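Local coordinates for protein HI_1472 (Haemophilus influenzae, PDB 3PSH), which binds molybdate and tungstate in the periplasm and serves as the solute-binding component of an ABC transporter that imports molybdate with low affinity, at residues T5-R10 with L140-E145; V23-T28 with V110-R115; A32-A37 with M282-A287. All blocks are in the same frame, centred on the assembly; numbering follows the deposited sequence.

Contact 1. Residues T5-R10 with L140-E145; sequences TDQLDR and LKQGIE
Q7 reaches from the tight turn between the chain's first two strands, 2-5 and 11-14, to helix 132-151, which follows the first parallel sheet of this member of the bacterial solute-binding protein 8 family; there its amide meets that of Q142 beside G143. The turn from D6 to D9 is a type I beta turn, and it puts Q7 at its second position with the side chain directed at the helix. The two glutamines run past each other in opposite directions, both extended beyond CG, with their amide planes 67° apart. Q7 NE2 donates to Q142 OE1 at 2.9 Å on a nearly straight bond, 169° at the hydrogen. The donor lies in the carbonyl plane of Q142, on a lone pair, while Q142 OE1 sits close to the amide plane of Q7. With CG anti to the backbone N (chi1 168°), the extended chain of Q142 is sent past Q7. Q142 OE1 also lies 3.6 Å from Q7 CG. Q7 OE1 lies against the helix backbone, 3.9 Å from G143 CA.

The Q7 amide is gripped at both ends. Its OE1 accepts from the backbone N of both S113 and L114, and its NE2 also donates to G139 O, so the amide bridges the loop after strand 109-112 and the helix. These bonds probably fix its rotation.

D6 organises the turn itself. Its OD1 takes L8 N at 2.8 Å, an Asx turn, and R10 N at 3.0 Å, the two donors coming from opposite faces of the carboxylate. The other oxygen, D6 OD2, forms a salt bridge with R10 NH1 and also accepts from A111 N. Q7 NE2 and G143 N stand 3.3 Å apart, but both are donors and form no bond.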
# COMPACT_ATOMS: atom_id res chain seq x y z
N THR A 5 16.82 -13.91 -0.83
CA THR A 5 16.38 -13.61 -2.20
C THR A 5 15.31 -12.53 -2.09
O THR A 5 14.32 -12.64 -1.38
CB THR A 5 15.82 -14.81 -2.94
OG1 THR A 5 16.84 -15.84 -2.92
CG2 THR A 5 15.47 -14.50 -4.37
N ASP A 6 15.61 -11.45 -2.73
CA ASP A 6 14.65 -10.28 -2.68
C ASP A 6 13.59 -10.43 -3.81
O ASP A 6 13.62 -11.36 -4.63
CB ASP A 6 15.42 -8.94 -2.72
CG ASP A 6 15.84 -8.49 -4.11
OD1 ASP A 6 15.52 -9.14 -5.17
OD2 ASP A 6 16.48 -7.41 -4.17
N GLN A 7 12.71 -9.43 -3.86
CA GLN A 7 11.56 -9.51 -4.76
C GLN A 7 11.86 -9.11 -6.25
O GLN A 7 10.95 -8.99 -7.15
CB GLN A 7 10.37 -8.82 -4.10
CG GLN A 7 9.94 -9.58 -2.86
CD GLN A 7 8.55 -9.14 -2.37
OE1 GLN A 7 8.39 -8.00 -2.05
NE2 GLN A 7 7.68 -10.08 -2.08
N LEU A 8 13.14 -8.85 -6.55
CA LEU A 8 13.59 -8.80 -7.92
C LEU A 8 14.37 -10.12 -8.21
O LEU A 8 15.15 -10.20 -9.27
CB LEU A 8 14.43 -7.51 -8.10
CG LEU A 8 13.78 -6.09 -8.10
CD1 LEU A 8 14.80 -5.05 -8.39
CD2 LEU A 8 12.72 -6.08 -9.13
N ASP A 9 14.24 -11.11 -7.31
CA ASP A 9 14.95 -12.45 -7.45
C ASP A 9 16.50 -12.29 -7.43
O ASP A 9 17.28 -13.12 -7.98
CB ASP A 9 14.47 -13.14 -8.73
CG ASP A 9 12.93 -13.58 -8.66
OD1 ASP A 9 12.31 -13.61 -7.58
OD2 ASP A 9 12.43 -13.87 -9.78
N ARG A 10 16.91 -11.22 -6.74
CA ARG A 10 18.34 -11.00 -6.50
C ARG A 10 18.77 -11.70 -5.24
O ARG A 10 18.11 -11.60 -4.19
CB ARG A 10 18.60 -9.51 -6.35
CG ARG A 10 18.27 -8.75 -7.64
CD ARG A 10 18.18 -7.23 -7.35
NE ARG A 10 19.51 -6.66 -7.02
CZ ARG A 10 19.90 -6.28 -5.79
NH1 ARG A 10 19.13 -6.47 -4.72
NH2 ARG A 10 21.14 -5.77 -5.67
N LEU A 140 2.50 -10.18 -0.74
CA LEU A 140 2.40 -9.46 0.50
C LEU A 140 2.94 -10.38 1.54
O LEU A 140 3.79 -10.00 2.33
CB LEU A 140 0.91 -9.14 0.80
CG LEU A 140 0.73 -8.46 2.16
CD1 LEU A 140 1.49 -7.19 2.35
CD2 LEU A 140 -0.79 -8.13 2.24
N LYS A 141 2.53 -11.65 1.51
CA LYS A 141 3.02 -12.61 2.49
C LYS A 141 4.57 -12.76 2.33
O LYS A 141 5.27 -12.80 3.37
CB LYS A 141 2.41 -14.05 2.25
CG LYS A 141 2.94 -15.14 3.11
CD LYS A 141 2.16 -16.41 2.74
CE LYS A 141 2.83 -17.71 3.16
NZ LYS A 141 3.48 -17.83 4.45
N GLN A 142 5.04 -12.94 1.12
CA GLN A 142 6.54 -13.17 0.87
C GLN A 142 7.32 -11.90 1.31
O GLN A 142 8.40 -11.94 1.92
CB GLN A 142 6.77 -13.49 -0.59
CG GLN A 142 8.18 -13.44 -1.03
CD GLN A 142 8.31 -13.64 -2.52
OE1 GLN A 142 8.24 -12.69 -3.24
NE2 GLN A 142 8.63 -14.89 -2.97
N GLY A 143 6.72 -10.72 0.99
CA GLY A 143 7.36 -9.47 1.38
C GLY A 143 7.47 -9.22 2.86
O GLY A 143 8.49 -8.77 3.38
N ILE A 144 6.33 -9.40 3.53
CA ILE A 144 6.34 -9.27 4.97
C ILE A 144 7.39 -10.28 5.55
O ILE A 144 8.15 -9.91 6.48
CB ILE A 144 4.89 -9.48 5.61
CG1 ILE A 144 3.96 -8.30 5.23
CG2 ILE A 144 5.03 -9.53 7.16
CD1 ILE A 144 2.51 -8.58 5.75
N GLU A 145 7.28 -11.50 5.04
CA GLU A 145 8.29 -12.52 5.56
C GLU A 145 9.70 -12.09 5.40
O GLU A 145 10.56 -12.29 6.33
CB GLU A 145 8.02 -13.93 5.05
CG GLU A 145 6.63 -14.45 5.50
CD GLU A 145 6.19 -15.69 4.72
OE1 GLU A 145 6.79 -15.97 3.66
OE2 GLU A 145 5.20 -16.30 5.13

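Contact 2. Residues V23-T28 with V110-R115; sequences VLQHQT and VAISLR. With MOO (molybdate ion), chain B.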
# COMPACT_ATOMS: atom_id res chain seq x y z
N VAL A 23 15.39 2.91 4.66
CA VAL A 23 14.21 2.33 4.01
C VAL A 23 13.64 3.32 3.00
O VAL A 23 13.02 4.31 3.39
CB VAL A 23 13.10 1.93 5.08
CG1 VAL A 23 11.92 1.38 4.27
CG2 VAL A 23 13.69 0.86 6.02
N LEU A 24 13.95 3.08 1.71
CA LEU A 24 13.59 4.05 0.63
C LEU A 24 12.27 3.75 -0.09
O LEU A 24 12.15 3.90 -1.31
CB LEU A 24 14.79 4.24 -0.37
CG LEU A 24 16.16 4.72 0.31
CD1 LEU A 24 17.17 4.90 -0.82
CD2 LEU A 24 15.97 6.00 1.19
N GLN A 25 11.33 3.20 0.66
CA GLN A 25 10.02 2.80 0.12
C GLN A 25 9.06 2.91 1.29
O GLN A 25 9.34 2.33 2.38
CB GLN A 25 10.10 1.35 -0.39
CG GLN A 25 8.82 1.01 -1.26
CD GLN A 25 8.42 -0.42 -1.23
OE1 GLN A 25 8.28 -1.04 -2.33
NE2 GLN A 25 8.29 -1.01 -0.05
N HIS A 26 7.91 3.65 1.19
CA HIS A 26 6.92 3.81 2.22
C HIS A 26 6.17 2.52 2.60
O HIS A 26 5.84 2.31 3.74
CB HIS A 26 5.88 4.91 1.85
CG HIS A 26 5.28 4.75 0.48
ND1 HIS A 26 6.02 4.82 -0.68
CD2 HIS A 26 3.98 4.61 0.07
CE1 HIS A 26 5.24 4.71 -1.74
NE2 HIS A 26 4.01 4.49 -1.30
N GLN A 27 6.02 1.64 1.61
CA GLN A 27 5.29 0.38 1.89
C GLN A 27 6.09 -0.46 2.86
O GLN A 27 5.59 -0.98 3.88
CB GLN A 27 4.98 -0.44 0.66
CG GLN A 27 3.98 0.45 -0.18
CD GLN A 27 4.64 1.18 -1.29
OE1 GLN A 27 5.83 1.50 -1.28
NE2 GLN A 27 3.80 1.48 -2.32
N THR A 28 7.37 -0.63 2.52
CA THR A 28 8.21 -1.40 3.46
C THR A 28 8.31 -0.64 4.82
O THR A 28 8.31 -1.29 5.86
CB THR A 28 9.61 -1.51 2.90
OG1 THR A 28 9.63 -2.41 1.78
CG2 THR A 28 10.58 -1.99 3.98
N VAL A 110 17.94 -4.46 -0.86
CA VAL A 110 16.89 -5.44 -0.85
C VAL A 110 15.65 -4.75 -1.43
O VAL A 110 15.18 -3.74 -0.89
CB VAL A 110 16.51 -5.85 0.58
CG1 VAL A 110 15.27 -6.86 0.61
CG2 VAL A 110 17.69 -6.54 1.22
N ALA A 111 15.27 -5.25 -2.62
CA ALA A 111 14.12 -4.67 -3.44
C ALA A 111 12.82 -5.32 -3.00
O ALA A 111 12.76 -6.62 -2.79
CB ALA A 111 14.40 -4.91 -4.93
N ILE A 112 11.82 -4.49 -2.73
CA ILE A 112 10.55 -5.02 -2.26
C ILE A 112 9.44 -4.59 -3.25
O ILE A 112 9.31 -3.44 -3.60
CB ILE A 112 10.22 -4.46 -0.88
CG1 ILE A 112 11.21 -4.99 0.19
CG2 ILE A 112 8.70 -4.83 -0.46
CD1 ILE A 112 11.19 -6.53 0.54
N SER A 113 8.66 -5.60 -3.67
CA SER A 113 7.56 -5.31 -4.57
C SER A 113 6.23 -5.65 -3.90
O SER A 113 5.21 -5.22 -4.44
CB SER A 113 7.60 -6.22 -5.80
OG SER A 113 7.49 -7.56 -5.41
N LEU A 114 6.21 -6.51 -2.84
CA LEU A 114 4.93 -7.04 -2.30
C LEU A 114 4.08 -7.73 -3.41
O LEU A 114 2.80 -7.83 -3.32
CB LEU A 114 4.12 -5.92 -1.60
CG LEU A 114 4.96 -5.23 -0.51
CD1 LEU A 114 4.02 -4.17 0.17
CD2 LEU A 114 5.51 -6.19 0.52
N ARG A 115 4.74 -8.24 -4.42
CA ARG A 115 4.10 -9.00 -5.49
C ARG A 115 4.99 -10.16 -5.97
O ARG A 115 6.25 -10.07 -6.09
CB ARG A 115 3.69 -8.03 -6.63
CG ARG A 115 4.59 -7.74 -7.77
CD ARG A 115 3.80 -7.12 -8.93
NE ARG A 115 4.74 -6.61 -9.90
CZ ARG A 115 5.09 -5.35 -9.99
NH1 ARG A 115 4.64 -4.40 -9.15
NH2 ARG A 115 5.96 -5.04 -10.87
MO MOO B . 1.19 3.23 -3.85
O1 MOO B . -0.36 3.67 -4.38
O2 MOO B . 2.30 3.14 -5.16
O3 MOO B . 1.12 1.68 -3.13
O4 MOO B . 1.58 4.29 -2.58
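This is buried side-chain packing at the C-terminal ends of two strands of the N-terminal parallel sheet, where T28 meets I112 and Q27 meets L114 behind the molybdate site. Strand 21-24 gives way to helix 26-34, with Q25 at its N-cap position, while strand 109-112 runs out into the loop holding S113 and L114. T28 and I112 cross at about a right angle. T28 OG1 rests against the branch point of the isoleucine, 3.4 Å from I112 CB and close to both CG1 and CG2. The side chain of Q25 also crosses I112 at about a right angle. One residue before T28, Q27 CB touches L114 CD1 at 3.9 Å, so the aliphatic root of Q27 is packed while its amide is left for the ligand.

That amide gets there by a sharp bend at chi2 (100°). Q27 NE2 donates to molybdate O3 at 2.8 Å, on a bond bent to 139°. H26 NE2 gives a straighter bond to O4, also 2.8 Å, with the oxygen in the plane of the imidazole at its edge. Q27 OE1 lies 3.2 Å above one face of the H26 ring, toward its rim. The two helix-start residues therefore hold different oxygens of one anion, which Y196, R243, G279 and Y280 bind as well.

Strand 87-91 lies between the two strands in the sheet, bonded to both; helix 132-151 packs on T28 and I112, and helix 48-52 on H26.

Contact 3. Residues A32-A37 with M282-A287; sequences AVQLDA and MPEALA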
# COMPACT_ATOMS: atom_id res chain seq x y z
N ALA A 32 7.62 -2.26 8.43
CA ALA A 32 8.63 -2.27 9.50
C ALA A 32 8.09 -1.65 10.76
O ALA A 32 8.42 -2.15 11.88
CB ALA A 32 9.91 -1.49 9.12
N VAL A 33 7.23 -0.62 10.62
CA VAL A 33 6.65 -0.02 11.80
C VAL A 33 5.79 -1.10 12.47
O VAL A 33 5.73 -1.23 13.72
CB VAL A 33 5.82 1.28 11.42
CG1 VAL A 33 4.89 1.70 12.58
CG2 VAL A 33 6.77 2.39 10.98
N GLN A 34 5.08 -1.85 11.65
CA GLN A 34 4.15 -2.85 12.24
C GLN A 34 4.85 -4.10 12.76
O GLN A 34 4.25 -5.01 13.34
CB GLN A 34 3.01 -3.24 11.28
CG GLN A 34 2.14 -1.98 10.94
CD GLN A 34 1.07 -2.36 9.91
OE1 GLN A 34 0.18 -3.19 10.20
NE2 GLN A 34 1.20 -1.81 8.68
N LEU A 35 6.10 -4.27 12.35
CA LEU A 35 6.99 -5.32 12.90
C LEU A 35 7.74 -4.79 14.14
O LEU A 35 8.53 -5.59 14.76
CB LEU A 35 8.01 -5.71 11.81
CG LEU A 35 7.46 -6.46 10.63
CD1 LEU A 35 8.66 -6.72 9.72
CD2 LEU A 35 6.72 -7.82 11.01
N ASP A 36 7.48 -3.54 14.56
CA ASP A 36 8.14 -2.87 15.76
C ASP A 36 9.65 -2.91 15.48
O ASP A 36 10.43 -3.21 16.41
CB ASP A 36 7.94 -3.63 17.11
CG ASP A 36 8.05 -2.70 18.36
OD1 ASP A 36 8.22 -1.47 18.22
OD2 ASP A 36 8.02 -3.28 19.50
N ALA A 37 10.05 -2.51 14.26
CA ALA A 37 11.48 -2.57 13.81
C ALA A 37 12.14 -1.20 13.69
O ALA A 37 13.32 -1.11 13.29
CB ALA A 37 11.63 -3.36 12.41
N MET A 282 -1.25 -3.64 1.60
CA MET A 282 -0.69 -3.43 2.92
C MET A 282 -1.55 -4.23 3.85
O MET A 282 -2.76 -4.37 3.58
CB MET A 282 -0.74 -1.93 3.33
CG MET A 282 -0.09 -0.89 2.42
SD MET A 282 1.70 -0.54 2.83
CE MET A 282 2.41 -2.18 2.91
N PRO A 283 -0.93 -4.82 4.88
CA PRO A 283 -1.66 -5.80 5.66
C PRO A 283 -2.91 -5.21 6.26
O PRO A 283 -3.92 -5.95 6.35
CB PRO A 283 -0.68 -6.21 6.78
CG PRO A 283 0.49 -5.09 6.74
CD PRO A 283 0.49 -4.61 5.32
N GLU A 284 -2.85 -3.98 6.76
CA GLU A 284 -4.09 -3.36 7.33
C GLU A 284 -5.16 -3.08 6.33
O GLU A 284 -6.34 -2.99 6.71
CB GLU A 284 -3.77 -2.07 8.14
CG GLU A 284 -3.27 -0.86 7.31
CD GLU A 284 -1.80 -0.84 6.90
OE1 GLU A 284 -1.14 -1.91 6.96
OE2 GLU A 284 -1.33 0.26 6.51
N ALA A 285 -4.75 -2.88 5.09
CA ALA A 285 -5.74 -2.61 3.98
C ALA A 285 -6.54 -3.85 3.75
O ALA A 285 -7.76 -3.71 3.59
CB ALA A 285 -5.04 -2.21 2.75
N LEU A 286 -5.90 -5.03 3.71
CA LEU A 286 -6.70 -6.33 3.63
C LEU A 286 -7.57 -6.51 4.85
O LEU A 286 -8.83 -6.60 4.77
CB LEU A 286 -5.77 -7.58 3.48
CG LEU A 286 -5.28 -7.62 2.01
CD1 LEU A 286 -4.28 -6.52 1.47
CD2 LEU A 286 -4.66 -9.04 1.75
N ALA A 287 -6.93 -6.50 6.03
CA ALA A 287 -7.59 -6.96 7.23
C ALA A 287 -8.79 -6.01 7.61
O ALA A 287 -9.95 -6.45 7.92
CB ALA A 287 -6.58 -7.06 8.32
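Q34, at the end of helix 26-34, points its amide nitrogen at E284 in the first turn of helix 283-297, with P283 beside it. Q34 is an extended side chain that reaches from one helix to the other, whereas E284 is folded: CG is tucked between the backbone N and the carbonyl carbon (chi1 68°), and the chain bends again at chi2 (-80°). The fold turns its carboxylate back across the path of the glutamine, and the two side chains meet at about a right angle. Q34 NE2 donates to E284 OE1 at 2.9 Å, striking it from above the carboxylate plane, 51° out. P283 comes from the opposite direction, its CG 3.9 Å from Q34 NE2.

Each polar end has a further partner. Q34 OE1 is hydrogen-bonded to Y314 OH, and Q34 NE2 also makes a weak bond to N30 OD1. E284 OE2 forms a salt bridge with K276 and accepts from N30 ND2; K276 would be expected to keep the buried carboxylate ionised. Just past Q34 the helix closes in a Schellman motif, with D36 at positive phi and A37 N bonded to A32 O at 2.9 Å.

Helix 307-319 lies against the pair through Y314 and Y319, helix 154-165 packs L160 on both Q34 and P283, and helix 132-151 touches L35 of one segment and L286 of the other.

In the fold
All three contacts are buried, though contact 1 lies farther from the centre of the chain and part of its turn is exposed. Contacts 2 and 3 share helix 26-34: its start holds molybdate, its end meets helix 283-297. Contact 1 joins contact 2 through the packing of L8 on A111, and contact 3 through L140, which packs on P283 and L286, and I144, which packs on P283. M282 CE touches both Q27 O and L114 CD1, linking contacts 2 and 3. Chemistry shifts accordingly: paired neutral amides at the turn; mostly side-chain packing, with the T28 hydroxyl against I112, behind an anion site; and an amide with a charged carboxylate between helices in contact 3.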